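Local coordinates for protein sulfurtransferase (Azotobacter vinelandii, PDB 1E0C) that probably transfers the sulfane sulfur of thiosulfate to cyanide, as a two-domain rhodanese that carries the sulfur as a persulfide on its active-site cysteine, at residues A34-A37 / E38-P42; P201-A204 / L205-R208; R208-I211 / A212-E216. All blocks are in the same frame, centred on the assembly; numbering follows the deposited sequence.

How the interactions relate
Interaction 1 lies in the N-terminal rhodanese-like domain, at the end of helix 33-38, whereas interactions 2 and 3 follow each other in the C-terminal one, the domain that holds the persulfide-bearing C230. The centres of interactions 1 and 2 are 21 Å apart. Helix 116-122 nevertheless relates them: it touches R35 and I41 on one hand, A204, L205 and R206 on the other. The side chains of R35 and L205 lie about 8 Å and 10 Å from a bound magnesium ion. Interactions 2 and 3, 13 Å between centres, share R208, and R203 NH2 packs on T209 CG2 at 3.5 Å. R208 follows strand 206-207 and opens the turn into helix 211-217.

Interaction 1: A34-A37 / E38-P42; sequences ARYA and EGHIP
The rings of Y36 and H40 lie almost flat on one another, planes 9° apart and centroids 3.7 Å apart, in an offset stack. ND1 of the histidine sits over the middle of the phenol ring, while CE1 of the tyrosine covers the imidazole nearer its rim. With CG placed between its backbone N and carbonyl carbon, H40 turns its ring back over the helix end, where ND1 donates in the imidazole plane to Y36 O (2.7 Å) along a nearly straight path, 168° at the hydrogen. Stack and bond together fix the rotation of the imidazole, a double task that suits histidine.

R35 and E38 form a second flat pair. The glutamate's carboxylate lies over one face of the guanidinium, planes 8° apart, so OE1, 3.4 Å from NH1, makes a salt bridge by charge alone, with no N-H aimed at it. NH2 is used elsewhere, giving a hydrogen to G39 O (3.0 Å) and another to a water (2.8 Å) that bonds only weakly to E38 OE2. G39 leaves the helix with positive phi, at backbone angles where a CB would press on the preceding carbonyl oxygen; glycine fits there.

Y36 OH bonds to A44 O just ahead of strand 45-46, and the Y36 and H40 side chains both touch D29 of strand 25-29. R35, on another side of helix 33-38, packs against L117 and L121 of helix 116-122.

Interaction 2: P201-A204 / L205-R208; sequences PSRA and LRIR
R203 and R206 both start with CG beside the backbone N, chi1 -61° and -72°, but then diverge. R206 runs extended from CG to NE, whereas R203 bends at chi3 (57°), and the two side chains cross at about a right angle. The bend lays one face of the R203 guanidinium over R206 CD, 3.5 Å from NH2, and points NH1 at I207 O (3.1 Å), which lies in the guanidinium plane.

R203 O is gripped twice by R206: the backbone N (3.2 Å) and NH1 (3.0 Å) reach it from opposite faces of the carbonyl plane. Arginine suits position 206 because its length lets NH1 return to the turn while NE and NH2 form salt bridges with E12 and E123; these carboxylates probably neutralise much of its charge and so ease its closeness to R203, whose NH2 is 4.5 Å from R206 NE. Small A204 and branched L205 rest on helix 116-122, and L205 CD2 also approaches P201 CB at 4.4 Å.

A204 and L205 both have positive phi, and the backbone bond from R206 N closes a type I' turn from R203 to R206. Such turns are common in beta hairpins; here the turn closes the five-residue loop 201-205 between antiparallel strands 199-200 and 206-207.

Interaction 3: R208-I211 / A212-E216; sequences RTDI and AGRLE
A type I turn from R208 to I211, closed by I211 N on R208 O (3.3 Å), leads into helix 211-217 with D210 at the N-cap position, where L215 N bonds to I211 O (2.9 Å).

The D210 side chain makes no capping bond; its carboxylate is taken by two arginines. R208 grips it side-on: NE gives an almost straight bond to OD1 (2.7 Å, 175°), while NH2 reaches the syn lone pair of OD2 (2.9 Å); R208 NH1 bonds to A197 O. R214, bent at chi2 and chi3 (-69° and 76°), brings NH1 to the anti side of OD2, also at 2.9 Å, and its CG and CD lie over one face of the R208 guanidinium. With an alanine in place of D210, both arginines would lack the carboxylate that ties them together, and the R208 guanidinium, left with A197 O, would probably be freer to turn. Apart from the charged cluster, I211 CG1 packs on L215 CG (4.1 Å), both side chains resting on I242 of helix 235-245.

R214 NH2 also pairs with E217, so two acids balance two arginines; the cluster is probably close to neutral, and its arginines are likely to keep D210 ionised.

Interaction 1: A34-A37 / E38-P42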
loop_
_atom_site.group_PDB
_atom_site.type_symbol
_atom_site.label_atom_id
_atom_site.label_comp_id
_atom_site.label_asym_id
_atom_site.label_seq_id
_atom_site.Cartn_x
_atom_site.Cartn_y
_atom_site.Cartn_z
ATOM N N ALA A 34 -7.484 10.429 15.419
ATOM C CA ALA A 34 -8.538 10.084 16.353
ATOM C C ALA A 34 -8.518 8.608 16.732
ATOM O O ALA A 34 -8.677 8.266 17.898
ATOM C CB ALA A 34 -9.907 10.433 15.775
ATOM N N ARG A 35 -8.373 7.737 15.732
ATOM C CA ARG A 35 -8.369 6.299 15.988
ATOM C C ARG A 35 -7.124 5.912 16.783
ATOM O O ARG A 35 -7.171 5.039 17.646
ATOM C CB ARG A 35 -8.377 5.531 14.656
ATOM C CG ARG A 35 -8.380 4.015 14.810
ATOM C CD ARG A 35 -9.596 3.561 15.619
ATOM N NE ARG A 35 -9.193 3.186 16.976
ATOM C CZ ARG A 35 -9.939 2.473 17.812
ATOM N NH1 ARG A 35 -11.140 2.058 17.434
ATOM N NH2 ARG A 35 -9.481 2.164 19.021
ATOM N N TYR A 36 -5.993 6.510 16.420
ATOM C CA TYR A 36 -4.734 6.223 17.109
ATOM C C TYR A 36 -4.809 6.636 18.581
ATOM O O TYR A 36 -4.351 5.895 19.450
ATOM C CB TYR A 36 -3.575 6.958 16.441
ATOM C CG TYR A 36 -2.224 6.665 17.050
ATOM C CD1 TYR A 36 -1.578 5.464 16.797
ATOM C CD2 TYR A 36 -1.599 7.599 17.874
ATOM C CE1 TYR A 36 -0.329 5.198 17.320
ATOM C CE2 TYR A 36 -0.350 7.327 18.413
ATOM C CZ TYR A 36 0.274 6.135 18.144
ATOM O OH TYR A 36 1.522 5.852 18.657
ATOM N N ALA A 37 -5.429 7.775 18.848
ATOM C CA ALA A 37 -5.577 8.256 20.221
ATOM C C ALA A 37 -6.595 7.430 20.992
ATOM O O ALA A 37 -6.405 7.123 22.172
ATOM C CB ALA A 37 -5.983 9.726 20.226
ATOM N N GLU A 38 -7.668 7.021 20.310
ATOM C CA GLU A 38 -8.687 6.198 20.954
ATOM C C GLU A 38 -8.085 4.895 21.469
ATOM O O GLU A 38 -8.454 4.405 22.538
ATOM C CB GLU A 38 -9.829 5.900 19.977
ATOM C CG GLU A 38 -10.781 4.832 20.503
ATOM C CD GLU A 38 -11.969 4.611 19.589
ATOM O OE1 GLU A 38 -11.998 5.220 18.501
ATOM O OE2 GLU A 38 -12.866 3.827 19.964
ATOM N N GLY A 39 -7.165 4.325 20.694
ATOM C CA GLY A 39 -6.488 3.097 21.114
ATOM C C GLY A 39 -5.816 2.436 19.916
ATOM O O GLY A 39 -6.449 2.270 18.874
ATOM N N HIS A 40 -4.520 2.181 20.030
ATOM C CA HIS A 40 -3.774 1.574 18.934
ATOM C C HIS A 40 -3.149 0.269 19.395
ATOM O O HIS A 40 -3.142 -0.034 20.592
ATOM C CB HIS A 40 -2.733 2.542 18.373
ATOM C CG HIS A 40 -1.864 3.174 19.423
ATOM N ND1 HIS A 40 -2.125 4.431 19.925
ATOM C CD2 HIS A 40 -0.746 2.740 20.045
ATOM C CE1 HIS A 40 -1.218 4.732 20.837
ATOM N NE2 HIS A 40 -0.361 3.731 20.929
ATOM N N ILE A 41 -2.599 -0.498 18.454
ATOM C CA ILE A 41 -1.897 -1.729 18.854
ATOM C C ILE A 41 -0.653 -1.330 19.636
ATOM O O ILE A 41 0.024 -0.361 19.280
ATOM C CB ILE A 41 -1.533 -2.541 17.594
ATOM C CG1 ILE A 41 -2.849 -2.909 16.867
ATOM C CG2 ILE A 41 -0.762 -3.797 17.969
ATOM C CD1 ILE A 41 -2.602 -3.666 15.569
ATOM N N PRO A 42 -0.399 -1.961 20.771
ATOM C CA PRO A 42 0.673 -1.539 21.661
ATOM C C PRO A 42 2.005 -1.367 20.969
ATOM O O PRO A 42 2.505 -2.259 20.280
ATOM C CB PRO A 42 0.714 -2.650 22.714
ATOM C CG PRO A 42 -0.725 -3.063 22.800
ATOM C CD PRO A 42 -1.189 -3.080 21.349
HETATM O O HOH W 1 -11.349 0.937 20.784
#

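Interaction 2: P201-A204 / L205-R208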
loop_
_atom_site.group_PDB
_atom_site.type_symbol
_atom_site.label_atom_id
_atom_site.label_comp_id
_atom_site.label_asym_id
_atom_site.label_seq_id
_atom_site.Cartn_x
_atom_site.Cartn_y
_atom_site.Cartn_z
ATOM N N PRO A 201 -15.245 -8.732 4.175
ATOM C CA PRO A 201 -15.924 -8.064 5.268
ATOM C C PRO A 201 -16.415 -9.021 6.341
ATOM O O PRO A 201 -16.569 -8.614 7.495
ATOM C CB PRO A 201 -17.088 -7.342 4.597
ATOM C CG PRO A 201 -17.332 -8.118 3.346
ATOM C CD PRO A 201 -15.959 -8.546 2.884
ATOM N N SER A 202 -16.587 -10.295 6.009
ATOM C CA SER A 202 -17.010 -11.298 6.983
ATOM C C SER A 202 -15.842 -11.772 7.834
ATOM O O SER A 202 -16.016 -12.534 8.788
ATOM C CB SER A 202 -17.657 -12.489 6.257
ATOM O OG SER A 202 -16.659 -13.344 5.727
ATOM N N ARG A 203 -14.619 -11.416 7.449
ATOM C CA ARG A 203 -13.417 -11.765 8.176
ATOM C C ARG A 203 -12.616 -10.512 8.542
ATOM O O ARG A 203 -11.391 -10.493 8.446
ATOM C CB ARG A 203 -12.543 -12.753 7.393
ATOM C CG ARG A 203 -13.266 -14.072 7.126
ATOM C CD ARG A 203 -12.589 -14.874 6.034
ATOM N NE ARG A 203 -11.204 -15.157 6.304
ATOM C CZ ARG A 203 -10.115 -14.639 5.770
ATOM N NH1 ARG A 203 -10.156 -13.725 4.804
ATOM N NH2 ARG A 203 -8.950 -15.091 6.231
ATOM N N ALA A 204 -13.339 -9.478 8.958
ATOM C CA ALA A 204 -12.743 -8.256 9.482
ATOM C C ALA A 204 -11.793 -7.584 8.508
ATOM O O ALA A 204 -10.734 -7.081 8.890
ATOM C CB ALA A 204 -12.048 -8.531 10.815
ATOM N N LEU A 205 -12.140 -7.583 7.223
ATOM C CA LEU A 205 -11.397 -6.919 6.178
ATOM C C LEU A 205 -10.036 -7.508 5.886
ATOM O O LEU A 205 -9.214 -6.885 5.218
ATOM C CB LEU A 205 -11.328 -5.403 6.389
ATOM C CG LEU A 205 -12.689 -4.688 6.452
ATOM C CD1 LEU A 205 -12.510 -3.208 6.736
ATOM C CD2 LEU A 205 -13.453 -4.893 5.141
ATOM N N ARG A 206 -9.823 -8.775 6.247
ATOM C CA ARG A 206 -8.634 -9.487 5.784
ATOM C C ARG A 206 -8.731 -9.610 4.251
ATOM O O ARG A 206 -9.813 -9.437 3.689
ATOM C CB ARG A 206 -8.549 -10.890 6.376
ATOM C CG ARG A 206 -8.203 -10.926 7.871
ATOM C CD ARG A 206 -8.183 -12.388 8.323
ATOM N NE ARG A 206 -7.802 -12.534 9.719
ATOM C CZ ARG A 206 -8.513 -12.169 10.770
ATOM N NH1 ARG A 206 -9.700 -11.591 10.677
ATOM N NH2 ARG A 206 -7.996 -12.395 11.987
ATOM N N ILE A 207 -7.600 -9.910 3.647
ATOM C CA ILE A 207 -7.566 -10.171 2.198
ATOM C C ILE A 207 -8.346 -11.464 1.950
ATOM O O ILE A 207 -8.184 -12.402 2.735
ATOM C CB ILE A 207 -6.116 -10.330 1.730
ATOM C CG1 ILE A 207 -5.375 -8.987 1.859
ATOM C CG2 ILE A 207 -6.041 -10.826 0.294
ATOM C CD1 ILE A 207 -3.876 -9.146 1.996
ATOM N N ARG A 208 -9.264 -11.465 0.992
ATOM C CA ARG A 208 -10.059 -12.681 0.750
ATOM C C ARG A 208 -9.159 -13.859 0.448
ATOM O O ARG A 208 -8.121 -13.741 -0.197
ATOM C CB ARG A 208 -11.050 -12.443 -0.387
ATOM C CG ARG A 208 -10.365 -12.045 -1.696
ATOM C CD ARG A 208 -11.419 -11.461 -2.641
ATOM N NE ARG A 208 -12.399 -12.477 -3.021
ATOM C CZ ARG A 208 -13.468 -12.227 -3.767
ATOM N NH1 ARG A 208 -13.729 -10.991 -4.162
ATOM N NH2 ARG A 208 -14.282 -13.214 -4.132
#

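Interaction 3: R208-I211 / A212-E216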
loop_
_atom_site.group_PDB
_atom_site.type_symbol
_atom_site.label_atom_id
_atom_site.label_comp_id
_atom_site.label_asym_id
_atom_site.label_seq_id
_atom_site.Cartn_x
_atom_site.Cartn_y
_atom_site.Cartn_z
ATOM N N ARG A 208 -9.264 -11.465 0.992
ATOM C CA ARG A 208 -10.059 -12.681 0.750
ATOM C C ARG A 208 -9.159 -13.859 0.448
ATOM O O ARG A 208 -8.121 -13.741 -0.197
ATOM C CB ARG A 208 -11.050 -12.443 -0.387
ATOM C CG ARG A 208 -10.365 -12.045 -1.696
ATOM C CD ARG A 208 -11.419 -11.461 -2.641
ATOM N NE ARG A 208 -12.399 -12.477 -3.021
ATOM C CZ ARG A 208 -13.468 -12.227 -3.767
ATOM N NH1 ARG A 208 -13.729 -10.991 -4.162
ATOM N NH2 ARG A 208 -14.282 -13.214 -4.132
ATOM N N THR A 209 -9.523 -15.058 0.943
ATOM C CA THR A 209 -8.607 -16.182 0.784
ATOM C C THR A 209 -8.566 -16.725 -0.640
ATOM O O THR A 209 -7.594 -17.408 -0.987
ATOM C CB THR A 209 -8.952 -17.335 1.752
ATOM O OG1 THR A 209 -10.306 -17.730 1.511
ATOM C CG2 THR A 209 -8.810 -16.851 3.191
ATOM N N ASP A 210 -9.561 -16.386 -1.436
ATOM C CA ASP A 210 -9.659 -16.841 -2.822
ATOM C C ASP A 210 -9.104 -15.804 -3.785
ATOM O O ASP A 210 -9.358 -15.861 -4.987
ATOM C CB ASP A 210 -11.129 -17.113 -3.181
ATOM C CG ASP A 210 -12.017 -15.890 -3.127
ATOM O OD1 ASP A 210 -11.876 -15.038 -2.210
ATOM O OD2 ASP A 210 -12.904 -15.753 -4.011
ATOM N N ILE A 211 -8.310 -14.867 -3.270
ATOM C CA ILE A 211 -7.827 -13.758 -4.090
ATOM C C ILE A 211 -7.074 -14.197 -5.330
ATOM O O ILE A 211 -7.253 -13.597 -6.397
ATOM C CB ILE A 211 -6.963 -12.813 -3.231
ATOM C CG1 ILE A 211 -6.589 -11.544 -4.007
ATOM C CG2 ILE A 211 -5.718 -13.518 -2.721
ATOM C CD1 ILE A 211 -7.797 -10.666 -4.305
ATOM N N ALA A 212 -6.208 -15.204 -5.242
ATOM C CA ALA A 212 -5.423 -15.609 -6.406
ATOM C C ALA A 212 -6.301 -15.974 -7.596
ATOM O O ALA A 212 -6.070 -15.493 -8.710
ATOM C CB ALA A 212 -4.461 -16.727 -6.066
ATOM N N GLY A 213 -7.282 -16.839 -7.377
ATOM C CA GLY A 213 -8.211 -17.234 -8.433
ATOM C C GLY A 213 -8.921 -16.042 -9.053
ATOM O O GLY A 213 -9.175 -15.992 -10.262
ATOM N N ARG A 214 -9.307 -15.074 -8.218
ATOM C CA ARG A 214 -10.025 -13.904 -8.717
ATOM C C ARG A 214 -9.127 -13.029 -9.579
ATOM O O ARG A 214 -9.537 -12.466 -10.597
ATOM C CB ARG A 214 -10.615 -13.125 -7.537
ATOM C CG ARG A 214 -11.474 -13.940 -6.588
ATOM C CD ARG A 214 -12.792 -14.382 -7.205
ATOM N NE ARG A 214 -12.614 -15.497 -8.141
ATOM C CZ ARG A 214 -12.426 -16.755 -7.781
ATOM N NH1 ARG A 214 -12.421 -17.093 -6.493
ATOM N NH2 ARG A 214 -12.273 -17.694 -8.709
ATOM N N LEU A 215 -7.856 -12.905 -9.183
ATOM C CA LEU A 215 -6.917 -12.127 -9.981
ATOM C C LEU A 215 -6.642 -12.851 -11.305
ATOM O O LEU A 215 -6.602 -12.215 -12.349
ATOM C CB LEU A 215 -5.608 -11.900 -9.232
ATOM C CG LEU A 215 -5.722 -11.077 -7.943
ATOM C CD1 LEU A 215 -4.329 -10.879 -7.346
ATOM C CD2 LEU A 215 -6.415 -9.749 -8.185
ATOM N N GLU A 216 -6.598 -14.180 -11.257
ATOM C CA GLU A 216 -6.315 -14.951 -12.466
ATOM C C GLU A 216 -7.445 -14.857 -13.473
ATOM O O GLU A 216 -7.185 -14.795 -14.684
ATOM C CB GLU A 216 -5.991 -16.401 -12.112
ATOM C CG GLU A 216 -4.604 -16.600 -11.521
ATOM C CD GLU A 216 -4.543 -17.690 -10.474
ATOM O OE1 GLU A 216 -5.505 -18.484 -10.364
ATOM O OE2 GLU A 216 -3.505 -17.784 -9.785
HETATM O O HOH W 2 -6.066 -17.328 -3.131
#